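Local atomic coordinates of 1-deoxy-D-xylulose 5-phosphate reductoisomerase (Zymomonas mobilis, PDB entry 1R0K), a protein that catalyses the NADPH-dependent rearrangement and reduction of 1-deoxy-D-xylulose 5-phosphate to 2-C-methyl-D-erythritol 4-phosphate in isoprenoid biosynthesis. Residues I59-P62 / S63-N66; Q230-L233 / E234-E237; L308-A311 / M312-I315. All coordinates share one frame; numbering follows the deposited sequence.

Contact 1: residues I59-P62 / S63-N66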
loop_
_atom_site.group_PDB
_atom_site.type_symbol
_atom_site.label_atom_id
_atom_site.label_comp_id
_atom_site.label_asym_id
_atom_site.label_seq_id
_atom_site.Cartn_x
_atom_site.Cartn_y
_atom_site.Cartn_z
ATOM N N ILE B 59 -32.121 -17.237 -15.216
ATOM C CA ILE B 59 -31.252 -17.960 -16.124
ATOM C C ILE B 59 -31.302 -17.158 -17.428
ATOM O O ILE B 59 -32.372 -16.914 -17.979
ATOM C CB ILE B 59 -31.741 -19.420 -16.328
ATOM C CG1 ILE B 59 -30.675 -20.222 -17.076
ATOM C CG2 ILE B 59 -33.078 -19.441 -17.060
ATOM C CD1 ILE B 59 -29.397 -20.401 -16.291
ATOM N N ALA B 60 -30.140 -16.717 -17.895
ATOM C CA ALA B 60 -30.049 -15.906 -19.104
ATOM C C ALA B 60 -30.667 -16.546 -20.341
ATOM O O ALA B 60 -31.374 -15.891 -21.104
ATOM C CB ALA B 60 -28.590 -15.557 -19.378
ATOM N N ASP B 61 -30.388 -17.827 -20.536
ATOM C CA ASP B 61 -30.893 -18.554 -21.690
ATOM C C ASP B 61 -32.389 -18.850 -21.557
ATOM O O ASP B 61 -32.801 -19.645 -20.713
ATOM C CB ASP B 61 -30.111 -19.859 -21.839
ATOM C CG ASP B 61 -30.240 -20.457 -23.215
ATOM O OD1 ASP B 61 -31.387 -20.711 -23.640
ATOM O OD2 ASP B 61 -29.195 -20.669 -23.871
ATOM N N PRO B 62 -33.225 -18.216 -22.398
ATOM C CA PRO B 62 -34.672 -18.444 -22.330
ATOM C C PRO B 62 -35.024 -19.915 -22.498
ATOM O O PRO B 62 -36.013 -20.395 -21.948
ATOM C CB PRO B 62 -35.212 -17.593 -23.479
ATOM C CG PRO B 62 -34.214 -16.490 -23.581
ATOM C CD PRO B 62 -32.903 -17.229 -23.441
ATOM N N SER B 63 -34.201 -20.625 -23.261
ATOM C CA SER B 63 -34.413 -22.044 -23.535
ATOM C C SER B 63 -34.359 -22.895 -22.271
ATOM O O SER B 63 -34.864 -24.015 -22.248
ATOM C CB SER B 63 -33.352 -22.551 -24.519
ATOM O OG SER B 63 -33.195 -21.666 -25.619
ATOM N N LEU B 64 -33.750 -22.362 -21.218
ATOM C CA LEU B 64 -33.616 -23.109 -19.975
ATOM C C LEU B 64 -34.603 -22.708 -18.884
ATOM O O LEU B 64 -34.508 -23.191 -17.758
ATOM C CB LEU B 64 -32.185 -22.970 -19.439
ATOM C CG LEU B 64 -31.050 -23.384 -20.384
ATOM C CD1 LEU B 64 -29.709 -23.161 -19.702
ATOM C CD2 LEU B 64 -31.206 -24.848 -20.778
ATOM N N TYR B 65 -35.557 -21.842 -19.212
ATOM C CA TYR B 65 -36.525 -21.397 -18.214
ATOM C C TYR B 65 -37.259 -22.532 -17.508
ATOM O O TYR B 65 -37.433 -22.495 -16.291
ATOM C CB TYR B 65 -37.550 -20.446 -18.836
ATOM C CG TYR B 65 -38.555 -19.923 -17.832
ATOM C CD1 TYR B 65 -38.141 -19.200 -16.712
ATOM C CD2 TYR B 65 -39.918 -20.160 -17.993
ATOM C CE1 TYR B 65 -39.062 -18.725 -15.778
ATOM C CE2 TYR B 65 -40.849 -19.688 -17.064
ATOM C CZ TYR B 65 -40.413 -18.972 -15.961
ATOM O OH TYR B 65 -41.333 -18.503 -15.047
ATOM N N ASN B 66 -37.697 -23.534 -18.267
ATOM C CA ASN B 66 -38.415 -24.665 -17.683
ATOM C C ASN B 66 -37.571 -25.428 -16.673
ATOM O O ASN B 66 -38.042 -25.754 -15.583
ATOM C CB ASN B 66 -38.895 -25.628 -18.776
ATOM C CG ASN B 66 -40.064 -25.075 -19.567
ATOM O OD1 ASN B 66 -41.054 -24.624 -18.994
ATOM N ND2 ASN B 66 -39.958 -25.116 -20.890
HETATM O O HOH W 1 -29.995 -21.674 -26.127
#
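I59 runs across the side chain of L64 at about a right angle, its CG1 lying 3.9 Å from L64 CB and a little farther from L64 CD1. The branch gets there because CG1 is anti to the backbone N (chi1 -170°), while CG2 faces the peptide between L64 and Y65. L64 is also met by D61, whose CB lies 3.9 Å from L64 CG. This is the bend after strand 56-59 of the parallel Rossmann-type sheet, and a short 3-10 turn carries the chain straight into helix 65-72. Two backbone bonds wind it: L64 N gives to D61 O at 2.9 Å, and Y65 N to P62 O at 3.1 Å. D61 also turns its carboxylate to the start of the helix, where a water donates to D61 OD2 at 2.6 Å and is hydrogen-bonded to S63 OG at 3.2 Å. D61 OD2 has a second partner in the salt bridge to R40 NH1, and R40 is predicted to bind NADPH. The chemistry suggests that this carboxylate steadies the guanidinium group and partly balances its charge beside the cofactor site.

Contact 2: residues Q230-L233 / E234-E237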
loop_
_atom_site.group_PDB
_atom_site.type_symbol
_atom_site.label_atom_id
_atom_site.label_comp_id
_atom_site.label_asym_id
_atom_site.label_seq_id
_atom_site.Cartn_x
_atom_site.Cartn_y
_atom_site.Cartn_z
ATOM N N GLN B 230 -9.581 8.134 -13.673
ATOM C CA GLN B 230 -9.615 9.480 -14.230
ATOM C C GLN B 230 -8.361 10.345 -14.116
ATOM O O GLN B 230 -8.459 11.537 -13.829
ATOM C CB GLN B 230 -10.796 10.230 -13.603
ATOM C CG GLN B 230 -12.126 9.488 -13.712
ATOM C CD GLN B 230 -12.781 9.627 -15.080
ATOM O OE1 GLN B 230 -13.290 10.693 -15.429
ATOM N NE2 GLN B 230 -12.769 8.550 -15.859
ATOM N N ILE B 231 -7.186 9.762 -14.315
ATOM C CA ILE B 231 -5.965 10.559 -14.278
ATOM C C ILE B 231 -5.379 10.518 -15.687
ATOM O O ILE B 231 -5.694 9.621 -16.468
ATOM C CB ILE B 231 -4.914 10.020 -13.266
ATOM C CG1 ILE B 231 -4.407 8.647 -13.695
ATOM C CG2 ILE B 231 -5.510 9.972 -11.860
ATOM C CD1 ILE B 231 -3.234 8.160 -12.864
ATOM N N PRO B 232 -4.535 11.501 -16.038
ATOM C CA PRO B 232 -3.913 11.567 -17.367
ATOM C C PRO B 232 -3.247 10.253 -17.777
ATOM O O PRO B 232 -2.538 9.633 -16.986
ATOM C CB PRO B 232 -2.902 12.701 -17.214
ATOM C CG PRO B 232 -3.587 13.615 -16.251
ATOM C CD PRO B 232 -4.121 12.649 -15.213
ATOM N N LEU B 233 -3.472 9.845 -19.021
ATOM C CA LEU B 233 -2.905 8.607 -19.544
ATOM C C LEU B 233 -1.394 8.507 -19.353
ATOM O O LEU B 233 -0.872 7.435 -19.051
ATOM C CB LEU B 233 -3.238 8.466 -21.032
ATOM C CG LEU B 233 -2.701 7.206 -21.719
ATOM C CD1 LEU B 233 -3.362 5.971 -21.109
ATOM C CD2 LEU B 233 -2.982 7.271 -23.214
ATOM N N GLU B 234 -0.688 9.620 -19.527
ATOM C CA GLU B 234 0.764 9.616 -19.371
ATOM C C GLU B 234 1.224 9.231 -17.965
ATOM O O GLU B 234 2.401 8.935 -17.754
ATOM C CB GLU B 234 1.356 10.979 -19.755
ATOM C CG GLU B 234 0.396 12.152 -19.653
ATOM C CD GLU B 234 -0.743 12.050 -20.656
ATOM O OE1 GLU B 234 -0.475 11.718 -21.830
ATOM O OE2 GLU B 234 -1.902 12.304 -20.274
ATOM N N LYS B 235 0.304 9.223 -17.007
ATOM C CA LYS B 235 0.658 8.867 -15.637
ATOM C C LYS B 235 0.587 7.365 -15.395
ATOM O O LYS B 235 0.820 6.900 -14.282
ATOM C CB LYS B 235 -0.247 9.589 -14.638
ATOM C CG LYS B 235 -0.033 11.099 -14.601
ATOM C CD LYS B 235 -0.616 11.697 -13.327
ATOM C CE LYS B 235 -0.260 13.173 -13.189
ATOM N NZ LYS B 235 -0.752 13.737 -11.901
ATOM N N PHE B 236 0.259 6.611 -16.439
ATOM C CA PHE B 236 0.186 5.160 -16.328
ATOM C C PHE B 236 1.459 4.494 -16.805
ATOM O O PHE B 236 2.087 4.931 -17.774
ATOM C CB PHE B 236 -0.984 4.600 -17.136
ATOM C CG PHE B 236 -2.317 4.822 -16.496
ATOM C CD1 PHE B 236 -3.008 6.013 -16.691
ATOM C CD2 PHE B 236 -2.877 3.846 -15.680
ATOM C CE1 PHE B 236 -4.239 6.229 -16.084
ATOM C CE2 PHE B 236 -4.110 4.052 -15.064
ATOM C CZ PHE B 236 -4.792 5.243 -15.266
ATOM N N GLU B 237 1.837 3.434 -16.106
ATOM C CA GLU B 237 3.016 2.661 -16.440
ATOM C C GLU B 237 2.684 1.191 -16.286
ATOM O O GLU B 237 1.959 0.806 -15.371
ATOM C CB GLU B 237 4.168 2.987 -15.493
ATOM C CG GLU B 237 4.957 4.228 -15.840
ATOM C CD GLU B 237 6.000 4.538 -14.791
ATOM O OE1 GLU B 237 6.482 3.588 -14.134
ATOM O OE2 GLU B 237 6.346 5.729 -14.636
HETATM O O HOH W 2 1.167 6.151 -20.269
#
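The ring of F236 has the carbonyls of I231 and L233 at its edge, and I231 CG1 comes in obliquely to 3.4 Å from CE1, a close approach. P232 O also lies obliquely to it, and from outside the turn L222 and A225 of helix 216-229 and I171 and I173 of strand 168-175 pack on it. The motif is a 3-10 turn through L233-K235 that carries the chain from the end of helix 216-229 into strand 236-240, an outermost strand, within this chain, of the mixed sheet. I231 reaches the ring through CG1, which its first torsion (chi1 65°) places between the backbone N and the carbonyl carbon; CD1 then goes on to K235 CB at 3.8 Å. L233 CD1 lies 4.4 Å from F236 CD1, a looser apolar touch.

K235 runs out extended beside P232, the two side chains pointing the same way, with K235 CD 4.1 Å from P232 CD. Its ammonium group goes on to the carbonyl of V168, so the lysine ties the turn to the neighbouring strand. The backbone closes the turn with K235 N to P232 O at 2.9 Å and F236 N to L233 O at 3.0 Å. L233 O takes a further hydrogen from a water at 2.7 Å, and that same water donates to F236 O.

Contact 3: residues L308-A311 / M312-I315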
loop_
_atom_site.group_PDB
_atom_site.type_symbol
_atom_site.label_atom_id
_atom_site.label_comp_id
_atom_site.label_asym_id
_atom_site.label_seq_id
_atom_site.Cartn_x
_atom_site.Cartn_y
_atom_site.Cartn_z
ATOM N N LEU B 308 -0.091 -3.584 -26.603
ATOM C CA LEU B 308 0.026 -2.558 -25.574
ATOM C C LEU B 308 -0.044 -1.181 -26.219
ATOM O O LEU B 308 -0.687 -0.272 -25.693
ATOM C CB LEU B 308 1.337 -2.716 -24.787
ATOM C CG LEU B 308 1.458 -3.987 -23.935
ATOM C CD1 LEU B 308 2.785 -3.976 -23.176
ATOM C CD2 LEU B 308 0.283 -4.072 -22.956
ATOM N N THR B 309 0.607 -1.032 -27.366
ATOM C CA THR B 309 0.590 0.243 -28.075
ATOM C C THR B 309 -0.801 0.543 -28.623
ATOM O O THR B 309 -1.272 1.682 -28.564
ATOM C CB THR B 309 1.590 0.242 -29.235
ATOM O OG1 THR B 309 2.910 0.030 -28.718
ATOM C CG2 THR B 309 1.545 1.575 -29.979
ATOM N N LEU B 310 -1.459 -0.484 -29.157
ATOM C CA LEU B 310 -2.799 -0.323 -29.704
ATOM C C LEU B 310 -3.743 0.196 -28.624
ATOM O O LEU B 310 -4.543 1.103 -28.867
ATOM C CB LEU B 310 -3.313 -1.657 -30.261
ATOM C CG LEU B 310 -2.573 -2.188 -31.494
ATOM C CD1 LEU B 310 -3.244 -3.461 -31.991
ATOM C CD2 LEU B 310 -2.572 -1.120 -32.591
ATOM N N ALA B 311 -3.648 -0.378 -27.430
ATOM C CA ALA B 311 -4.495 0.045 -26.320
ATOM C C ALA B 311 -4.230 1.516 -26.016
ATOM O O ALA B 311 -5.165 2.303 -25.857
ATOM C CB ALA B 311 -4.210 -0.807 -25.084
ATOM N N MET B 312 -2.949 1.879 -25.944
ATOM C CA MET B 312 -2.542 3.258 -25.672
ATOM C C MET B 312 -3.114 4.230 -26.700
ATOM O O MET B 312 -3.689 5.259 -26.340
ATOM C CB MET B 312 -1.010 3.382 -25.684
ATOM C CG MET B 312 -0.321 2.885 -24.434
ATOM S SD MET B 312 -0.531 4.020 -23.042
ATOM C CE MET B 312 0.504 3.210 -21.787
ATOM N N GLU B 313 -2.943 3.907 -27.978
ATOM C CA GLU B 313 -3.435 4.770 -29.050
ATOM C C GLU B 313 -4.957 4.863 -29.027
ATOM O O GLU B 313 -5.528 5.930 -29.251
ATOM C CB GLU B 313 -2.948 4.252 -30.408
ATOM C CG GLU B 313 -1.435 4.131 -30.492
ATOM C CD GLU B 313 -0.949 3.665 -31.851
ATOM O OE1 GLU B 313 -1.578 2.755 -32.432
ATOM O OE2 GLU B 313 0.073 4.201 -32.335
ATOM N N SER B 314 -5.615 3.747 -28.741
ATOM C CA SER B 314 -7.069 3.742 -28.683
ATOM C C SER B 314 -7.558 4.692 -27.583
ATOM O O SER B 314 -8.498 5.460 -27.796
ATOM C CB SER B 314 -7.586 2.323 -28.432
ATOM O OG SER B 314 -7.302 1.478 -29.538
ATOM N N ILE B 315 -6.920 4.648 -26.414
ATOM C CA ILE B 315 -7.310 5.522 -25.307
ATOM C C ILE B 315 -7.072 6.982 -25.681
ATOM O O ILE B 315 -7.940 7.832 -25.478
ATOM C CB ILE B 315 -6.505 5.221 -24.020
ATOM C CG1 ILE B 315 -6.815 3.813 -23.526
ATOM C CG2 ILE B 315 -6.844 6.244 -22.940
ATOM C CD1 ILE B 315 -6.004 3.407 -22.314
#
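E313 leaves the helix beside T309, one turn back: CB lies 3.6 Å from T309 O, CG comes closer still to that oxygen, and CD and OE2 are each 3.8 Å from T309 CG2. The other carboxylate oxygen, OE1, ends near L310 CD2, so the charged tip is flanked by methyl groups of two residues from the preceding turn. With CG anti to the carbonyl carbon (chi1 -57°) and the chain extended beyond it, the glutamate leans back along the helix surface. Its backbone N donates to T309 O at 2.8 Å.

S314 does something different. Its OG folds back to donate to L310 O at 2.9 Å, while its own N donates to the same oxygen, the two donors arriving from opposite faces of the carbonyl plane. The carbonyl of L310, a buried residue, is thus gripped twice, and the hydroxyl finds its acceptor inside its own helix. An alanine here would remove the hydroxyl, and L310 O would probably be left with the backbone N-H alone of this pair. On another side of the helix, M312 CG passes 3.4 Å from L308 O, and I315 CG1 lies 3.2 Å from A311 O.

Helix 307-317 packs against three others: M312 and I315 meet L222 of helix 216-229, L310 meets V350 and E351 of helix 345-356, and S314 touches M325 of helix 321-337. L233, just before strand 236-240, packs on M312 and I315.

How the contacts relate
The three contacts follow one another along the chain. Contact 1 follows strand 56-59, next to the outermost strand of the parallel sheet in the NADPH-binding part, on the opposite side of the chain's centre from the other two; its centre is about 43 Å from that of contact 2 and 38 Å from that of contact 3. Contacts 2 and 3 are neighbours, their centres about 13 Å apart, and they meet through L233, whose CD1 lies 3.9 Å from I315 CD1. Both pack on helix 216-229, which starts among predicted substrate-binding residues and includes E221, a predicted manganese ligand, so the two probably belong to one packed region beside the predicted substrate and metal site.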